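Local atomic coordinates of lectin (Trichosanthes anguina, PDB entry 4HR6), a protein that is part of a three-chain, nontoxic, carbohydrate-binding seed lectin homologous to type II ribosome-inactivating proteins. Residues Q125-A128 against Y129-N133. Residues are numbered along the deposited sequence; the frame is centred on the assembly and turned at random.
Sequences QSVA and YSFKN
Tyr-129, Phe-131 and Lys-132 reach back along the last turns of helix 121-132 by i to i+4 backbone bonds to Gln-125, Val-127 and Ala-128, with Lys-132 N 3.0 Å from Ala-128 O. The Val-127 carbonyl carries a second donor. Ser-130 OG gives its hydrogen to Val-127 O at 2.6 Å, in the carbonyl plane and on a lone pair. The hydroxyl sits between the backbone N and the carbonyl carbon of its own residue (chi1 78°), which turns it back to the preceding turn. Ser-130 OG and Phe-131 N thus both grip the oxygen of buried Val-127, and Ser-130 N adds a weak bond. The Ser-130 hydroxyl uses its hydrogen inside the helix.

One turn apart, Gln-125 lies against the face of the Tyr-129 ring. Its chain bends at chi2 (58°) and brings NE2 over the ring centre, 3.8 Å above the plane. The amide is not stacked flat, because the two planes are 65° apart. The same NE2 is hydrogen-bonded to Asp-147 of a neighbouring chain, which would help to hold the amide over the ring. On another side of the helix Val-127 and Phe-131 run alongside each other, with Val-127 CG1 3.9 Å from Phe-131 CE2. The Val-127 oxygen lies at the edge of the phenylalanine ring, in its plane.

These are i to i+3 and i to i+4 contacts within one helix of the ribosome-inactivating-protein family region. The helix lies between two other chains: Lys-132 NZ is hydrogen-bonded to Asp-146 O of the chain that holds Asp-147, and the Phe-131 ring meets that of Tyr-13 of the third chain, planes nearly parallel. Within its own chain, the helix rests Val-127 and Phe-131 on Met-113 of helix 103-119, while Ser-126 and Ser-130 touch Phe-137 in the loop that leads to helix 141-159.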
# COMPACT_ATOMS: atom_id res chain seq x y z
N GLN B 125 -6.48 1.26 10.09
CA GLN B 125 -7.28 2.47 10.04
C GLN B 125 -8.76 2.16 10.20
O GLN B 125 -9.46 2.88 10.90
CB GLN B 125 -7.04 3.27 8.74
CG GLN B 125 -7.69 4.67 8.74
CD GLN B 125 -7.21 5.54 9.89
OE1 GLN B 125 -6.02 5.79 10.02
NE2 GLN B 125 -8.12 5.98 10.74
N SER B 126 -9.25 1.09 9.59
CA SER B 126 -10.62 0.69 9.82
C SER B 126 -10.89 0.44 11.30
O SER B 126 -11.89 0.91 11.85
CB SER B 126 -10.97 -0.54 9.01
OG SER B 126 -10.74 -0.31 7.64
N VAL B 127 -9.98 -0.27 11.96
CA VAL B 127 -10.16 -0.56 13.37
C VAL B 127 -10.08 0.72 14.22
O VAL B 127 -10.91 0.89 15.13
CB VAL B 127 -9.19 -1.63 13.88
CG1 VAL B 127 -9.29 -1.81 15.40
CG2 VAL B 127 -9.46 -2.96 13.18
N ALA B 128 -9.12 1.60 13.94
CA ALA B 128 -8.99 2.85 14.67
C ALA B 128 -10.29 3.66 14.69
O ALA B 128 -10.68 4.18 15.72
CB ALA B 128 -7.86 3.69 14.11
N TYR B 129 -10.98 3.73 13.55
CA TYR B 129 -12.27 4.39 13.50
C TYR B 129 -13.29 3.83 14.48
O TYR B 129 -14.12 4.59 14.99
CB TYR B 129 -12.88 4.31 12.10
CG TYR B 129 -12.36 5.32 11.09
CD1 TYR B 129 -12.20 6.68 11.42
CD2 TYR B 129 -12.08 4.93 9.78
CE1 TYR B 129 -11.74 7.59 10.48
CE2 TYR B 129 -11.63 5.84 8.84
CZ TYR B 129 -11.46 7.16 9.19
OH TYR B 129 -11.00 8.04 8.22
N SER B 130 -13.25 2.50 14.70
CA SER B 130 -14.22 1.83 15.59
C SER B 130 -13.96 2.27 17.01
O SER B 130 -14.88 2.34 17.80
CB SER B 130 -14.15 0.29 15.48
OG SER B 130 -13.03 -0.25 16.21
N PHE B 131 -12.69 2.52 17.35
CA PHE B 131 -12.34 3.09 18.65
C PHE B 131 -12.80 4.54 18.78
O PHE B 131 -13.24 4.94 19.85
CB PHE B 131 -10.82 3.04 18.88
CG PHE B 131 -10.31 1.73 19.42
CD1 PHE B 131 -9.99 1.59 20.76
CD2 PHE B 131 -10.12 0.63 18.58
CE1 PHE B 131 -9.49 0.39 21.25
CE2 PHE B 131 -9.64 -0.56 19.07
CZ PHE B 131 -9.32 -0.69 20.41
N LYS B 132 -12.70 5.32 17.69
CA LYS B 132 -13.06 6.75 17.73
C LYS B 132 -14.56 6.96 17.91
O LYS B 132 -14.99 7.60 18.86
CB LYS B 132 -12.58 7.48 16.48
CG LYS B 132 -12.54 8.99 16.66
CD LYS B 132 -12.29 9.71 15.34
CE LYS B 132 -11.78 11.13 15.57
NZ LYS B 132 -10.47 11.14 16.31
N ASN B 133 -15.35 6.40 17.00
CA ASN B 133 -16.80 6.53 17.02
C ASN B 133 -17.50 5.54 17.95
O ASN B 133 -18.73 5.51 18.00
CB ASN B 133 -17.36 6.33 15.62
CG ASN B 133 -16.63 7.15 14.58
OD1 ASN B 133 -16.10 8.23 14.87
ND2 ASN B 133 -16.60 6.65 13.35